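Local coordinates for tail spike protein gp49 (Pseudomonas phage LKA1, PDB 4RU4) that is a trimeric tailspike that probably cleaves the O-specific polysaccharide of Pseudomonas as a lyase while the phage enters its host, at residues B[125-130]-B[185-190]; B[146-151]-B[171-176]. One frame throughout, in Å; residues are numbered along the deposited sequence.

Contact 1 of 2, residues B[125-130]-B[185-190]; sequences SSVSAG and SALYAA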
loop_
_atom_site.group_PDB
_atom_site.type_symbol
_atom_site.label_atom_id
_atom_site.label_comp_id
_atom_site.label_asym_id
_atom_site.label_seq_id
_atom_site.Cartn_x
_atom_site.Cartn_y
_atom_site.Cartn_z
ATOM N N SER B 125 -4.309 39.195 -7.459
ATOM C CA SER B 125 -5.717 39.204 -7.855
ATOM C C SER B 125 -6.401 37.973 -7.288
ATOM O O SER B 125 -5.750 36.963 -7.028
ATOM C CB SER B 125 -5.859 39.093 -9.371
ATOM O OG SER B 125 -5.191 40.131 -10.017
ATOM N N SER B 126 -7.720 38.044 -7.143
ATOM C CA SER B 126 -8.524 36.865 -6.814
ATOM C C SER B 126 -8.262 35.705 -7.776
ATOM O O SER B 126 -8.044 35.906 -8.974
ATOM C CB SER B 126 -10.009 37.260 -6.803
ATOM O OG SER B 126 -10.208 38.247 -5.805
ATOM N N VAL B 127 -8.281 34.485 -7.250
ATOM C CA VAL B 127 -7.950 33.311 -8.035
ATOM C C VAL B 127 -8.904 32.152 -7.662
ATOM O O VAL B 127 -9.361 32.051 -6.504
ATOM C CB VAL B 127 -6.450 32.941 -7.851
ATOM C CG1 VAL B 127 -6.140 32.573 -6.381
ATOM C CG2 VAL B 127 -6.021 31.828 -8.815
ATOM N N SER B 128 -9.216 31.306 -8.642
ATOM C CA SER B 128 -10.115 30.172 -8.425
ATOM C C SER B 128 -9.371 28.927 -7.946
ATOM O O SER B 128 -8.170 28.775 -8.180
ATOM C CB SER B 128 -10.899 29.842 -9.700
ATOM O OG SER B 128 -11.737 30.921 -10.086
ATOM N N ALA B 129 -10.097 28.030 -7.283
ATOM C CA ALA B 129 -9.522 26.752 -6.901
ATOM C C ALA B 129 -9.203 26.010 -8.190
ATOM O O ALA B 129 -9.918 26.162 -9.184
ATOM C CB ALA B 129 -10.520 25.947 -6.035
ATOM N N GLY B 130 -8.109 25.249 -8.201
ATOM C CA GLY B 130 -7.741 24.491 -9.379
ATOM C C GLY B 130 -6.891 25.268 -10.373
ATOM O O GLY B 130 -6.418 24.713 -11.363
ATOM N N SER B 185 1.571 22.933 -9.188
ATOM C CA SER B 185 0.374 22.110 -8.983
ATOM C C SER B 185 -0.850 22.983 -8.720
ATOM O O SER B 185 -0.725 24.104 -8.253
ATOM C CB SER B 185 0.563 21.060 -7.868
ATOM O OG SER B 185 1.139 21.638 -6.700
ATOM N N ALA B 186 -2.028 22.458 -9.019
ATOM C CA ALA B 186 -3.275 23.243 -8.919
ATOM C C ALA B 186 -3.597 23.659 -7.475
ATOM O O ALA B 186 -3.396 22.897 -6.531
ATOM C CB ALA B 186 -4.422 22.444 -9.516
ATOM N N LEU B 187 -4.095 24.883 -7.310
ATOM C CA LEU B 187 -4.535 25.351 -5.996
ATOM C C LEU B 187 -5.641 24.468 -5.418
ATOM O O LEU B 187 -6.572 24.092 -6.134
ATOM C CB LEU B 187 -5.048 26.792 -6.090
ATOM C CG LEU B 187 -4.043 27.924 -6.385
ATOM C CD1 LEU B 187 -4.801 29.231 -6.484
ATOM C CD2 LEU B 187 -2.911 28.046 -5.317
ATOM N N TYR B 188 -5.538 24.153 -4.122
ATOM C CA TYR B 188 -6.591 23.428 -3.412
ATOM C C TYR B 188 -7.825 24.309 -3.194
ATOM O O TYR B 188 -8.927 23.797 -3.083
ATOM C CB TYR B 188 -6.109 22.978 -2.040
ATOM C CG TYR B 188 -5.258 21.724 -2.082
ATOM C CD1 TYR B 188 -3.882 21.804 -2.269
ATOM C CD2 TYR B 188 -5.843 20.462 -1.935
ATOM C CE1 TYR B 188 -3.087 20.673 -2.302
ATOM C CE2 TYR B 188 -5.047 19.304 -1.945
ATOM C CZ TYR B 188 -3.672 19.433 -2.146
ATOM O OH TYR B 188 -2.872 18.319 -2.195
ATOM N N ALA B 189 -7.640 25.622 -3.121
ATOM C CA ALA B 189 -8.743 26.525 -2.765
ATOM C C ALA B 189 -8.709 27.821 -3.547
ATOM O O ALA B 189 -7.690 28.180 -4.161
ATOM C CB ALA B 189 -8.732 26.835 -1.215
ATOM N N ALA B 190 -9.830 28.533 -3.483
ATOM C CA ALA B 190 -9.997 29.821 -4.134
ATOM C C ALA B 190 -9.666 30.890 -3.109
ATOM O O ALA B 190 -9.879 30.678 -1.904
ATOM C CB ALA B 190 -11.470 29.973 -4.588
#

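Contact 2 of 2, residues B[146-151]-B[171-176]; sequences DVFIIY and CEVRAV. With EDO (1,2-ethanediol), chain H.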
loop_
_atom_site.group_PDB
_atom_site.type_symbol
_atom_site.label_atom_id
_atom_site.label_comp_id
_atom_site.label_asym_id
_atom_site.label_seq_id
_atom_site.Cartn_x
_atom_site.Cartn_y
_atom_site.Cartn_z
ATOM N N ASP B 146 11.024 28.430 -6.667
ATOM C CA ASP B 146 10.810 29.151 -5.412
ATOM C C ASP B 146 9.492 28.705 -4.775
ATOM O O ASP B 146 8.614 28.184 -5.454
ATOM C CB ASP B 146 10.794 30.679 -5.610
ATOM C CG ASP B 146 12.193 31.295 -5.745
ATOM O OD1 ASP B 146 13.215 30.605 -5.548
ATOM O OD2 ASP B 146 12.263 32.507 -6.028
ATOM N N VAL B 147 9.361 28.923 -3.469
ATOM C CA VAL B 147 8.150 28.531 -2.725
ATOM C C VAL B 147 7.545 29.723 -2.022
ATOM O O VAL B 147 8.257 30.527 -1.407
ATOM C CB VAL B 147 8.464 27.407 -1.705
ATOM C CG1 VAL B 147 7.254 27.088 -0.807
ATOM C CG2 VAL B 147 8.939 26.164 -2.462
ATOM N N PHE B 148 6.234 29.872 -2.149
ATOM C CA PHE B 148 5.546 30.924 -1.419
ATOM C C PHE B 148 4.279 30.407 -0.774
ATOM O O PHE B 148 3.758 29.356 -1.166
ATOM C CB PHE B 148 5.290 32.164 -2.296
ATOM C CG PHE B 148 4.352 31.932 -3.480
ATOM C CD1 PHE B 148 2.985 32.101 -3.338
ATOM C CD2 PHE B 148 4.861 31.634 -4.746
ATOM C CE1 PHE B 148 2.134 31.943 -4.405
ATOM C CE2 PHE B 148 4.015 31.455 -5.826
ATOM C CZ PHE B 148 2.642 31.619 -5.658
ATOM N N ILE B 149 3.813 31.151 0.223
ATOM C CA ILE B 149 2.593 30.840 0.941
ATOM C C ILE B 149 1.560 31.930 0.683
ATOM O O ILE B 149 1.830 33.127 0.864
ATOM C CB ILE B 149 2.841 30.824 2.463
ATOM C CG1 ILE B 149 3.772 29.679 2.846
ATOM C CG2 ILE B 149 1.491 30.683 3.221
ATOM C CD1 ILE B 149 4.329 29.797 4.279
ATOM N N ILE B 150 0.383 31.518 0.227
ATOM C CA ILE B 150 -0.777 32.397 0.238
ATOM C C ILE B 150 -1.412 32.239 1.612
ATOM O O ILE B 150 -1.660 31.107 2.041
ATOM C CB ILE B 150 -1.774 31.947 -0.833
ATOM C CG1 ILE B 150 -1.097 31.982 -2.219
ATOM C CG2 ILE B 150 -3.081 32.773 -0.758
ATOM C CD1 ILE B 150 -1.951 31.400 -3.356
ATOM N N TYR B 151 -1.667 33.350 2.310
ATOM C CA TYR B 151 -2.190 33.286 3.679
ATOM C C TYR B 151 -3.369 34.213 3.884
ATOM O O TYR B 151 -3.305 35.391 3.536
ATOM C CB TYR B 151 -1.087 33.668 4.666
ATOM C CG TYR B 151 -1.532 33.853 6.102
ATOM C CD1 TYR B 151 -2.064 32.785 6.827
ATOM C CD2 TYR B 151 -1.368 35.081 6.748
ATOM C CE1 TYR B 151 -2.471 32.943 8.140
ATOM C CE2 TYR B 151 -1.756 35.249 8.080
ATOM C CZ TYR B 151 -2.299 34.180 8.766
ATOM O OH TYR B 151 -2.688 34.323 10.067
ATOM N N CYS B 171 2.720 27.225 -2.532
ATOM C CA CYS B 171 2.800 27.134 -3.991
ATOM C C CYS B 171 4.259 27.078 -4.428
ATOM O O CYS B 171 5.121 27.697 -3.810
ATOM C CB CYS B 171 2.153 28.341 -4.664
ATOM S SG CYS B 171 0.433 28.605 -4.278
ATOM N N GLU B 172 4.528 26.317 -5.481
ATOM C CA GLU B 172 5.899 26.141 -5.966
ATOM C C GLU B 172 5.963 26.736 -7.381
ATOM O O GLU B 172 5.203 26.332 -8.263
ATOM C CB GLU B 172 6.278 24.658 -5.948
ATOM C CG GLU B 172 7.748 24.384 -6.271
ATOM C CD GLU B 172 8.120 22.896 -6.207
ATOM O OE1 GLU B 172 7.487 22.099 -5.440
ATOM O OE2 GLU B 172 9.066 22.531 -6.942
ATOM N N VAL B 173 6.842 27.711 -7.577
ATOM C CA VAL B 173 6.867 28.478 -8.834
ATOM C C VAL B 173 7.296 27.633 -10.045
ATOM O O VAL B 173 8.320 26.931 -10.009
ATOM C CB VAL B 173 7.751 29.778 -8.686
ATOM C CG1 VAL B 173 7.830 30.567 -10.012
ATOM C CG2 VAL B 173 7.187 30.689 -7.574
ATOM N N ARG B 174 6.499 27.695 -11.111
ATOM C CA ARG B 174 6.860 27.079 -12.368
ATOM C C ARG B 174 7.614 28.046 -13.271
ATOM O O ARG B 174 8.671 27.708 -13.803
ATOM C CB ARG B 174 5.613 26.598 -13.119
ATOM C CG ARG B 174 5.967 25.749 -14.318
ATOM C CD ARG B 174 4.723 25.132 -14.940
ATOM N NE ARG B 174 4.067 26.031 -15.872
ATOM C CZ ARG B 174 2.780 26.368 -15.828
ATOM N NH1 ARG B 174 1.968 25.898 -14.868
ATOM N NH2 ARG B 174 2.304 27.191 -16.757
ATOM N N ALA B 175 7.042 29.229 -13.488
ATOM C CA ALA B 175 7.696 30.238 -14.314
ATOM C C ALA B 175 7.137 31.605 -13.957
ATOM O O ALA B 175 6.096 31.713 -13.324
ATOM C CB ALA B 175 7.496 29.951 -15.805
ATOM N N VAL B 176 7.869 32.644 -14.341
ATOM C CA VAL B 176 7.472 34.019 -14.056
ATOM C C VAL B 176 7.557 34.771 -15.381
ATOM O O VAL B 176 8.563 34.682 -16.091
ATOM C CB VAL B 176 8.459 34.681 -13.066
ATOM C CG1 VAL B 176 8.004 36.100 -12.700
ATOM C CG2 VAL B 176 8.635 33.811 -11.819
HETATM C C1 EDO H . 10.727 19.667 -7.451
HETATM O O1 EDO H . 9.395 19.751 -6.933
HETATM C C2 EDO H . 11.566 18.749 -6.578
HETATM O O2 EDO H . 11.781 19.420 -5.321
#

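Contact 1 of 2, residues B[125-130]-B[185-190]
Leu187 pushes its CD1 methyl tip to tip against the isopropyl group of Val127, 3.6 Å from CG1 and almost as near CG2. In Val127 CG1 stands between the backbone N and the carbonyl carbon (chi1 63°), which turns both methyls to the leucine. Beside this apolar pair lies a single backbone hydrogen bond, from Gly130 N to Leu187 O (2.8 Å), appreciably bent at 147° and with the donor tilted 26° from the carbonyl plane. Gly130 sits at positive phi, and Gly130 O meets Ala186 CB at 3.5 Å. Neither segment is regular strand here: two loops of the Ig-like domain that hangs from the beta-helix lie side by side, joined largely by backbone and methyl groups. Ala190 CA approaches Val127 O at 3.3 Å, and Ala129 CA approaches Ala189 O at 3.6 Å, both as CA-H...O contacts; Ala189 O, buried here, has no hydrogen-bond partner in the model. Further out, Leu187 rests on Ile134, while Glu169 receives the backbone N-H groups of Tyr188 and Ala189 on its carboxylate. The Tyr188 hydroxyl bonds Asp337 and also Tyr346 of the second subunit.

Contact 2 of 2, residues B[146-151]-B[171-176]
Cys171 lays its CB over one face of the Phe148 ring, 3.7 Å from the centroid and 21° off the normal, in a CH-pi contact. Its SG lies more obliquely over the same ring and meets Ile150 CD1 at 3.8 Å. With chi1 at 64° the Phe148 ring is tucked back over its own main chain and swings across to the partner strand; there Val173 CG2 touches the ring edge in plane, 3.7 Å from CE2. Beneath this dense patch runs an antiparallel ladder. Phe148 and Cys171 form a hydrogen-bonded pair, with Cys171 N to Phe148 O at 2.7 Å and Phe148 N to Cys171 O at 3.0 Å. A nearly straight bond joins Val173 N to Asp146 O at 2.8 Å. On the other face, beside Val147, packing is sparser: Val147 CG2 comes only within 4.4 Å of Glu172 CG. The extended Glu172 chain carries its carboxylate away to polar company: Arg184, Tyr252, Lys287 of the second subunit, and a 1,2-ethanediol, probably from the crystallisation liquor, whose O1 donates to Glu172 OE2 at 2.8 Å. Beyond Val173 a classic beta bulge sets Arg174 and Ala175 both opposite Thr182. Strand 147-151 is flanked by 168-177 and 197-202, and 168-177 pairs in turn with 180-183, all antiparallel, while Ile183 and Ile198 pack against the Phe148 side chain.

In the fold
Contact 2 is nested along the chain inside the loop that contact 1 closes, and both belong to the same Ig-like domain, their centres 12 Å apart. Leu187 joins them: while one of its methyls serves contact 1, the other, CD2, lies 3.5 Å from Cys171 SG and 4.0 Å from Ile150 CD1, so the loop contact continues into the apolar face of the strand pair. Both contacts also reach the second subunit, where Arg319 meets Ser185 beside contact 1 and Glu172 in contact 2. Neither lies at the calcium site of Gly368 and Asp394; the nearby metal is a sodium ion about 6 Å from the Glu172 side chain.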